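Local coordinates for SusD-like carbohydrate binding protein (Bacteroides vulgatus, PDB 3LEW) that probably binds carbohydrate at the bacterial outer membrane, as a member of the SusD family of nutrient-binding proteins, at residues Asp21-Leu26 / Lys197-Asn202; Thr84-Leu89 / Tyr129-Ser134; Asp102-Ala107 / Arg116-Ala121. One frame throughout, in Å; residues are numbered along the deposited sequence. Where two conformers were deposited one is given.

Contact 1: residues Asp21-Leu26 / Lys197-Asn202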
loop_
_atom_site.group_PDB
_atom_site.type_symbol
_atom_site.label_atom_id
_atom_site.label_comp_id
_atom_site.label_asym_id
_atom_site.label_seq_id
_atom_site.Cartn_x
_atom_site.Cartn_y
_atom_site.Cartn_z
ATOM N N ASP A 21 1.647 4.772 -29.885
ATOM C CA ASP A 21 0.898 3.517 -29.864
ATOM C C ASP A 21 1.348 2.670 -28.675
ATOM O O ASP A 21 0.522 2.055 -28.005
ATOM C CB ASP A 21 1.103 2.687 -31.173
ATOM C CG ASP A 21 0.575 3.366 -32.404
ATOM O OD1 ASP A 21 -0.540 3.920 -32.337
ATOM O OD2 ASP A 21 1.266 3.363 -33.463
ATOM N N ALA A 22 2.654 2.668 -28.393
ATOM C CA ALA A 22 3.193 1.958 -27.234
ATOM C C ALA A 22 2.696 2.615 -25.956
ATOM O O ALA A 22 2.269 1.945 -25.008
ATOM C CB ALA A 22 4.709 1.943 -27.278
ATOM N N GLU A 23 2.736 3.935 -25.921
ATOM C CA GLU A 23 2.261 4.649 -24.747
ATOM C C GLU A 23 0.783 4.359 -24.490
ATOM O O GLU A 23 0.363 4.237 -23.314
ATOM C CB GLU A 23 2.527 6.144 -24.896
ATOM C CG GLU A 23 2.005 6.969 -23.741
ATOM C CD GLU A 23 2.775 8.273 -23.564
ATOM O OE1 GLU A 23 2.754 9.132 -24.453
ATOM O OE2 GLU A 23 3.383 8.459 -22.511
ATOM N N LYS A 24 -0.007 4.199 -25.544
ATOM C CA LYS A 24 -1.416 3.909 -25.358
ATOM C C LYS A 24 -1.605 2.574 -24.651
ATOM O O LYS A 24 -2.448 2.457 -23.769
ATOM C CB LYS A 24 -2.178 3.927 -26.659
ATOM C CG LYS A 24 -3.689 3.804 -26.460
ATOM N N VAL A 25 -0.840 1.557 -25.048
ATOM C CA VAL A 25 -0.916 0.274 -24.355
ATOM C C VAL A 25 -0.537 0.383 -22.876
ATOM O O VAL A 25 -1.180 -0.225 -21.960
ATOM C CB VAL A 25 -0.099 -0.802 -25.073
ATOM C CG1 VAL A 25 -0.097 -2.110 -24.252
ATOM C CG2 VAL A 25 -0.641 -1.019 -26.482
ATOM N N LEU A 26 0.536 1.119 -22.598
ATOM C CA LEU A 26 0.930 1.340 -21.218
ATOM C C LEU A 26 -0.134 2.080 -20.410
ATOM O O LEU A 26 -0.398 1.725 -19.228
ATOM C CB LEU A 26 2.260 2.093 -21.161
ATOM C CG LEU A 26 3.312 1.767 -20.121
ATOM C CD1 LEU A 26 3.564 0.218 -20.118
ATOM C CD2 LEU A 26 4.599 2.536 -20.492
ATOM N N LYS A 197 0.168 13.065 -12.158
ATOM C CA LYS A 197 0.725 12.387 -10.984
ATOM C C LYS A 197 0.748 10.877 -11.060
ATOM O O LYS A 197 1.422 10.245 -10.238
ATOM C CB LYS A 197 0.037 12.808 -9.688
ATOM C CG LYS A 197 0.397 14.189 -9.241
ATOM C CD LYS A 197 1.825 14.227 -8.648
ATOM C CE LYS A 197 2.096 15.591 -8.034
ATOM N NZ LYS A 197 1.347 15.784 -6.765
ATOM N N HIS A 198 0.021 10.267 -12.005
ATOM C CA HIS A 198 0.091 8.787 -12.154
ATOM C C HIS A 198 1.250 8.374 -13.063
ATOM O O HIS A 198 1.613 7.180 -13.117
ATOM C CB HIS A 198 -1.237 8.212 -12.708
ATOM C CG HIS A 198 -1.607 8.717 -14.075
ATOM N ND1 HIS A 198 -2.076 10.005 -14.295
ATOM C CD2 HIS A 198 -1.595 8.101 -15.279
ATOM C CE1 HIS A 198 -2.317 10.156 -15.590
ATOM N NE2 HIS A 198 -2.018 9.020 -16.211
ATOM N N LYS A 199 1.814 9.331 -13.812
ATOM C CA LYS A 199 2.884 9.040 -14.767
ATOM C C LYS A 199 4.210 8.873 -14.026
ATOM O O LYS A 199 4.450 9.498 -13.001
ATOM C CB LYS A 199 3.024 10.175 -15.779
ATOM C CG LYS A 199 1.854 10.312 -16.725
ATOM C CD LYS A 199 1.828 9.087 -17.683
ATOM C CE LYS A 199 1.544 9.447 -19.129
ATOM N NZ LYS A 199 2.210 8.491 -20.101
ATOM N N ILE A 200 5.033 7.957 -14.498
ATOM C CA ILE A 200 6.308 7.659 -13.868
ATOM C C ILE A 200 7.423 8.529 -14.465
ATOM O O ILE A 200 7.721 8.459 -15.651
ATOM C CB ILE A 200 6.650 6.135 -14.074
ATOM C CG1 ILE A 200 5.548 5.263 -13.484
ATOM C CG2 ILE A 200 8.038 5.819 -13.532
ATOM C CD1 ILE A 200 5.798 3.772 -13.693
ATOM N N ASP A 201 8.079 9.329 -13.638
ATOM C CA ASP A 201 9.239 10.106 -14.039
ATOM C C ASP A 201 10.428 9.658 -13.177
ATOM O O ASP A 201 10.355 8.622 -12.496
ATOM C CB ASP A 201 8.996 11.622 -13.969
ATOM C CG ASP A 201 8.808 12.136 -12.560
ATOM O OD1 ASP A 201 8.803 11.294 -11.612
ATOM O OD2 ASP A 201 8.599 13.388 -12.393
ATOM N N ASN A 202 11.541 10.362 -13.304
ATOM C CA ASN A 202 12.755 9.999 -12.558
ATOM C C ASN A 202 12.474 9.940 -11.058
ATOM O O ASN A 202 12.899 9.004 -10.421
ATOM C CB ASN A 202 13.917 10.939 -12.925
ATOM C CG ASN A 202 15.292 10.476 -12.327
ATOM O OD1 ASN A 202 16.064 9.743 -12.976
ATOM N ND2 ASN A 202 15.568 10.905 -11.139
#
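Lys199 and Glu23 are the pair that joins the loop 197-202 to the helix segment 21-26. Taken in order along the loop, Lys197 bonds through NZ to the carbonyl oxygens of Val249 and Trp254. His198 offers its ring to Trp30, the planes about 30° apart, while CG of Lys199 lies over one face of the His198 imidazole, toward its rim. Lys199 itself then bends at its second and third torsions (chi2 -69°, chi3 -137°), and its long chain brings NZ to 2.7 Å from OE2 of Glu23, a hydrogen-bonded salt bridge. The ammonium group comes in above the carboxylate, 47° out of its plane, and the two side chains cross at about a right angle. The length of lysine suits a place where the loop backbone stays well away from the helix. OE2 of Glu23 also takes a salt bridge from NH1 of Arg116; two cations on one oxygen would be expected to favour the ionised carboxylate. Ile200, buried, follows, and Asp201 caps the next helix through OD1 to the backbone N of Val204. The contact thus lies at the surface, where helix 19-35, through Leu26 on Ala121, and the loop leading into helix 202-215, through Ile200 on Ala123, both pack against helix 111-135.

Contact 2: residues Thr84-Leu89 / Tyr129-Ser134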
loop_
_atom_site.group_PDB
_atom_site.type_symbol
_atom_site.label_atom_id
_atom_site.label_comp_id
_atom_site.label_asym_id
_atom_site.label_seq_id
_atom_site.Cartn_x
_atom_site.Cartn_y
_atom_site.Cartn_z
ATOM N N THR A 84 -7.772 -13.257 -5.756
ATOM C CA THR A 84 -7.903 -13.458 -7.177
ATOM C C THR A 84 -7.552 -12.225 -7.994
ATOM O O THR A 84 -6.782 -12.312 -8.957
ATOM C CB THR A 84 -9.348 -13.973 -7.514
ATOM O OG1 THR A 84 -9.501 -15.269 -6.920
ATOM C CG2 THR A 84 -9.631 -14.067 -9.015
ATOM N N LEU A 85 -8.095 -11.068 -7.617
ATOM C CA LEU A 85 -7.828 -9.873 -8.372
ATOM C C LEU A 85 -6.347 -9.502 -8.360
ATOM O O LEU A 85 -5.811 -9.032 -9.375
ATOM C CB LEU A 85 -8.614 -8.701 -7.780
ATOM C CG LEU A 85 -8.488 -7.394 -8.559
ATOM C CD1 LEU A 85 -8.979 -7.524 -10.048
ATOM C CD2 LEU A 85 -9.245 -6.262 -7.831
ATOM N N SER A 86 -5.677 -9.765 -7.245
ATOM C CA SER A 86 -4.255 -9.465 -7.130
ATOM C C SER A 86 -3.461 -10.146 -8.240
ATOM O O SER A 86 -2.655 -9.525 -8.975
ATOM C CB SER A 86 -3.746 -9.879 -5.751
ATOM O OG SER A 86 -2.354 -9.660 -5.621
ATOM N N TRP A 87 -3.710 -11.442 -8.358
ATOM C CA TRP A 87 -3.002 -12.263 -9.354
ATOM C C TRP A 87 -3.290 -11.791 -10.786
ATOM O O TRP A 87 -2.386 -11.667 -11.629
ATOM C CB TRP A 87 -3.425 -13.721 -9.205
ATOM C CG TRP A 87 -2.465 -14.703 -9.872
ATOM C CD1 TRP A 87 -2.683 -15.376 -11.011
ATOM C CD2 TRP A 87 -1.171 -15.101 -9.407
ATOM N NE1 TRP A 87 -1.601 -16.193 -11.324
ATOM C CE2 TRP A 87 -0.650 -16.032 -10.352
ATOM C CE3 TRP A 87 -0.386 -14.752 -8.310
ATOM C CZ2 TRP A 87 0.604 -16.640 -10.191
ATOM C CZ3 TRP A 87 0.862 -15.361 -8.142
ATOM C CH2 TRP A 87 1.361 -16.270 -9.114
ATOM N N LEU A 88 -4.570 -11.564 -11.079
ATOM C CA LEU A 88 -4.985 -11.162 -12.414
ATOM C C LEU A 88 -4.415 -9.801 -12.801
ATOM O O LEU A 88 -3.911 -9.634 -13.909
ATOM C CB LEU A 88 -6.515 -11.176 -12.500
ATOM C CG LEU A 88 -7.266 -10.485 -13.646
ATOM C CD1 LEU A 88 -8.749 -10.720 -13.461
ATOM C CD2 LEU A 88 -7.033 -9.010 -13.657
ATOM N N LEU A 89 -4.514 -8.829 -11.903
ATOM C CA LEU A 89 -4.035 -7.488 -12.208
ATOM C C LEU A 89 -2.521 -7.518 -12.395
ATOM O O LEU A 89 -2.025 -6.936 -13.378
ATOM C CB LEU A 89 -4.394 -6.453 -11.150
ATOM C CG LEU A 89 -5.875 -6.132 -10.944
ATOM C CD1 LEU A 89 -6.027 -5.098 -9.809
ATOM C CD2 LEU A 89 -6.591 -5.710 -12.284
ATOM N N TYR A 129 6.284 -6.575 -9.837
ATOM C CA TYR A 129 7.115 -7.643 -9.176
ATOM C C TYR A 129 7.375 -7.321 -7.691
ATOM O O TYR A 129 7.487 -8.228 -6.856
ATOM C CB TYR A 129 8.397 -7.950 -9.938
ATOM C CG TYR A 129 8.144 -8.787 -11.174
ATOM C CD1 TYR A 129 7.542 -10.035 -11.085
ATOM C CD2 TYR A 129 8.455 -8.300 -12.454
ATOM C CE1 TYR A 129 7.250 -10.791 -12.211
ATOM C CE2 TYR A 129 8.188 -9.068 -13.600
ATOM C CZ TYR A 129 7.549 -10.303 -13.472
ATOM O OH TYR A 129 7.230 -11.073 -14.580
ATOM N N LEU A 130 7.460 -6.030 -7.331
ATOM C CA LEU A 130 7.571 -5.644 -5.919
ATOM C C LEU A 130 6.316 -6.064 -5.140
ATOM O O LEU A 130 6.385 -6.560 -4.014
ATOM C CB LEU A 130 7.805 -4.151 -5.753
ATOM C CG LEU A 130 7.822 -3.575 -4.339
ATOM C CD1 LEU A 130 8.937 -4.260 -3.536
ATOM C CD2 LEU A 130 8.034 -2.054 -4.352
ATOM N N HIS A 131 5.147 -5.874 -5.743
ATOM C CA HIS A 131 3.903 -6.368 -5.153
ATOM C C HIS A 131 3.938 -7.877 -4.869
ATOM O O HIS A 131 3.634 -8.344 -3.749
ATOM C CB HIS A 131 2.732 -6.067 -6.062
ATOM C CG HIS A 131 1.437 -6.646 -5.569
ATOM N ND1 HIS A 131 0.815 -6.212 -4.411
ATOM C CD2 HIS A 131 0.643 -7.615 -6.086
ATOM C CE1 HIS A 131 -0.291 -6.920 -4.216
ATOM N NE2 HIS A 131 -0.430 -7.765 -5.229
ATOM N N LEU A 132 4.356 -8.640 -5.878
ATOM C CA LEU A 132 4.432 -10.088 -5.743
ATOM C C LEU A 132 5.434 -10.466 -4.662
ATOM O O LEU A 132 5.096 -11.259 -3.741
ATOM C CB LEU A 132 4.754 -10.742 -7.093
ATOM C CG LEU A 132 3.628 -10.665 -8.136
ATOM C CD1 LEU A 132 4.146 -10.972 -9.596
ATOM C CD2 LEU A 132 2.454 -11.586 -7.791
ATOM N N ALA A 133 6.639 -9.882 -4.702
ATOM C CA ALA A 133 7.690 -10.224 -3.758
ATOM C C ALA A 133 7.313 -9.924 -2.306
ATOM O O ALA A 133 7.635 -10.680 -1.409
ATOM C CB ALA A 133 8.979 -9.470 -4.101
ATOM N N SER A 134 6.645 -8.795 -2.099
ATOM C CA SER A 134 6.354 -8.306 -0.739
ATOM C C SER A 134 5.134 -8.920 -0.083
ATOM O O SER A 134 4.991 -8.777 1.139
ATOM C CB SER A 134 6.243 -6.770 -0.732
ATOM O OG SER A 134 5.192 -6.280 -1.557
#
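Ser86 and His131 meet through a short hydrogen bond, OG to NE2 at 2.7 Å, between helices 81-103 and 111-135. The hydroxyl stands at the edge of the imidazole, near its plane. In both residues the bond to CB points toward the other segment. In Ser86 the OG lies anti to the backbone N (chi1 177°), and the ring of His131 leaves its helix in the same way (chi1 175°), which brings the two polar ends together between the helices. Small serine and longer histidine are thus complementary in reach.

Beside this polar pair, Trp87 and Leu132 supply an apolar touch: CZ3 of the indole comes to 4.1 Å from CD2 of Leu132, the side chains crossing at about a right angle. The bond to CB of Trp87 points away from the other segment, yet the six-membered ring of its broad indole reaches the leucine methyl, which approaches that ring obliquely.

Further out, OG of Ser86 is also bonded to the hydroxyl of Tyr136, just beyond the second segment, while NE1 of Trp87 is held by OE1 of Glu476 and its ring meets that of Tyr91. Within helix 111-135, Ser134 turns OG back onto the carbonyl oxygen of Leu130 at 2.7 Å. That oxygen also accepts from Ser134 N, the two donors arriving from opposite faces of its plane, so one carbonyl holds both. Chemically, then, the buried hydroxyl of Ser86 has two partners, histidine and tyrosine, which probably restrict its rotation, and NE2 is one anchored corner of the imidazole.

Contact 3: residues Asp102-Ala107 / Arg116-Ala121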
loop_
_atom_site.group_PDB
_atom_site.type_symbol
_atom_site.label_atom_id
_atom_site.label_comp_id
_atom_site.label_asym_id
_atom_site.label_seq_id
_atom_site.Cartn_x
_atom_site.Cartn_y
_atom_site.Cartn_z
ATOM N N ASP A 102 8.518 -5.445 -25.934
ATOM C CA ASP A 102 8.823 -6.265 -27.129
ATOM C C ASP A 102 8.803 -5.451 -28.434
ATOM O O ASP A 102 9.345 -5.896 -29.427
ATOM C CB ASP A 102 7.840 -7.437 -27.295
ATOM C CG ASP A 102 8.014 -8.545 -26.235
ATOM O OD1 ASP A 102 9.025 -8.578 -25.490
ATOM O OD2 ASP A 102 7.091 -9.383 -26.115
ATOM N N ASN A 103 8.148 -4.288 -28.415
ATOM C CA ASN A 103 7.860 -3.489 -29.591
ATOM C C ASN A 103 8.474 -2.065 -29.562
ATOM O O ASN A 103 8.558 -1.413 -30.608
ATOM C CB ASN A 103 6.341 -3.353 -29.742
ATOM C CG ASN A 103 5.664 -4.614 -30.299
ATOM O OD1 ASN A 103 5.564 -4.782 -31.522
ATOM N ND2 ASN A 103 5.137 -5.464 -29.414
ATOM N N ILE A 104 8.944 -1.594 -28.411
ATOM C CA ILE A 104 9.315 -0.166 -28.277
ATOM C C ILE A 104 10.551 0.195 -29.108
ATOM O O ILE A 104 10.631 1.299 -29.646
ATOM C CB ILE A 104 9.492 0.270 -26.790
ATOM C CG1 ILE A 104 9.639 1.794 -26.685
ATOM C CG2 ILE A 104 10.642 -0.451 -26.114
ATOM C CD1 ILE A 104 8.433 2.552 -27.239
ATOM N N ASP A 105 11.491 -0.740 -29.265
ATOM C CA ASP A 105 12.709 -0.420 -30.028
ATOM C C ASP A 105 12.424 -0.194 -31.499
ATOM O O ASP A 105 13.158 0.512 -32.171
ATOM C CB ASP A 105 13.822 -1.466 -29.820
ATOM C CG ASP A 105 14.385 -1.444 -28.412
ATOM O OD1 ASP A 105 14.495 -0.366 -27.801
ATOM O OD2 ASP A 105 14.719 -2.514 -27.884
ATOM N N ALA A 106 11.346 -0.779 -32.012
ATOM C CA ALA A 106 10.971 -0.610 -33.405
ATOM C C ALA A 106 9.988 0.565 -33.615
ATOM O O ALA A 106 9.595 0.815 -34.722
ATOM C CB ALA A 106 10.343 -1.931 -33.945
ATOM N N ALA A 107 9.571 1.247 -32.546
ATOM C CA ALA A 107 8.502 2.254 -32.649
ATOM C C ALA A 107 9.007 3.517 -33.373
ATOM O O ALA A 107 10.046 4.051 -33.016
ATOM C CB ALA A 107 7.987 2.608 -31.256
ATOM N N ARG A 116 12.336 6.765 -22.881
ATOM C CA ARG A 116 11.479 7.136 -21.765
ATOM C C ARG A 116 10.302 6.176 -21.607
ATOM O O ARG A 116 9.985 5.769 -20.473
ATOM C CB ARG A 116 11.009 8.575 -21.947
ATOM C CG ARG A 116 10.185 9.116 -20.812
ATOM C CD ARG A 116 8.699 8.979 -21.084
ATOM N NE ARG A 116 8.280 9.703 -22.275
ATOM C CZ ARG A 116 7.068 9.630 -22.810
ATOM N NH1 ARG A 116 6.116 8.885 -22.255
ATOM N NH2 ARG A 116 6.810 10.334 -23.909
ATOM N N ILE A 117 9.678 5.803 -22.731
ATOM C CA ILE A 117 8.580 4.838 -22.731
ATOM C C ILE A 117 9.054 3.436 -22.268
ATOM O O ILE A 117 8.408 2.789 -21.411
ATOM C CB ILE A 117 7.868 4.764 -24.085
ATOM C CG1 ILE A 117 7.156 6.101 -24.370
ATOM C CG2 ILE A 117 6.825 3.612 -24.103
ATOM C CD1 ILE A 117 6.706 6.257 -25.777
ATOM N N LYS A 118 10.211 3.015 -22.776
ATOM C CA LYS A 118 10.819 1.758 -22.312
ATOM C C LYS A 118 11.061 1.790 -20.805
ATOM O O LYS A 118 10.727 0.836 -20.079
ATOM C CB LYS A 118 12.121 1.531 -23.059
ATOM C CG LYS A 118 12.858 0.242 -22.691
ATOM C CD LYS A 118 14.094 0.086 -23.519
ATOM C CE LYS A 118 14.753 -1.237 -23.219
ATOM N NZ LYS A 118 15.889 -1.548 -24.174
ATOM N N GLY A 119 11.577 2.917 -20.300
ATOM C CA GLY A 119 11.787 3.083 -18.871
ATOM C C GLY A 119 10.512 3.014 -18.047
ATOM O O GLY A 119 10.459 2.395 -16.990
ATOM N N GLN A 120 9.464 3.641 -18.560
ATOM C CA GLN A 120 8.197 3.629 -17.874
ATOM C C GLN A 120 7.583 2.187 -17.796
ATOM O O GLN A 120 6.992 1.805 -16.770
ATOM C CB GLN A 120 7.228 4.624 -18.507
ATOM C CG GLN A 120 7.575 6.097 -18.205
ATOM C CD GLN A 120 6.710 7.086 -18.936
ATOM O OE1 GLN A 120 6.340 6.876 -20.120
ATOM N NE2 GLN A 120 6.430 8.224 -18.266
ATOM N N ALA A 121 7.711 1.432 -18.877
ATOM C CA ALA A 121 7.270 0.038 -18.931
ATOM C C ALA A 121 8.044 -0.835 -17.958
ATOM O O ALA A 121 7.458 -1.623 -17.227
ATOM C CB ALA A 121 7.354 -0.505 -20.376
#
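Ile104 packs against both Ile117 and Lys118, and these apolar touches make up most of the contact. Its CD1 reaches CG2 of Ile117 at 3.7 Å, while its other branch, CG2, lies against CB of Lys118 at 3.9 Å. The two branches are parted by the first torsion: CG1 extends anti to the backbone N (chi1 -170°), carrying CD1 to the isoleucine, and CG2 is left to meet the lysine. A beta-branched residue suits this place because one side chain can fill against two consecutive positions of the helix. The same CD1 also meets CB of Ala22 of helix 19-35.

Charge enters at the rim. Lys118 is fully extended, its aliphatic part serving the apolar contact and its NZ ending 4.0 Å from OD2 of Asp105. This is longer than a salt bridge, and the attraction between the opposite charges is probably modest, Asp105 being exposed. Lysine suits both roles, apolar along its methylenes and charged at NZ.

Between the two segments the contact is apolar and electrostatic; the hydrogen bonds run within each segment or to other parts of the chain. Arg116 NH1 donates to OE1 of Gln120 at 2.9 Å with an N-H...O angle of 160°, one helical turn along, and Gln120 NE2 goes on to Ile200 O and the hydroxyl of Tyr192. In the other segment the backbone N of Ala107 bonds to the carbonyl of Ile104. Together these features describe an antiparallel helical hairpin: helix 81-103 ends, a short connection turns the chain, and helix 111-135 runs back alongside, consistent with the TPR-like, helical part of SusD-family proteins.

Contact 2 is the buried one, its centre about 12 Å from the centre of the chain, whereas contact 1 lies at the surface and contact 3 is only partly buried. Contacts 2 and 3 both join helices 81-103 and 111-135, one well inside the hairpin and one near its turn, about 23 Å apart between centres; polar groups are paired by neutral hydrogen bonding inside, and charges appear at the outer end. Contacts 1 and 3 touch directly: Arg116 shares OE2 of Glu23 with Lys199, and Ala22 packs on Ile104. Contact 1 thereby adds helix 19-35 and the loop before helix 202-215 to the end of that hairpin.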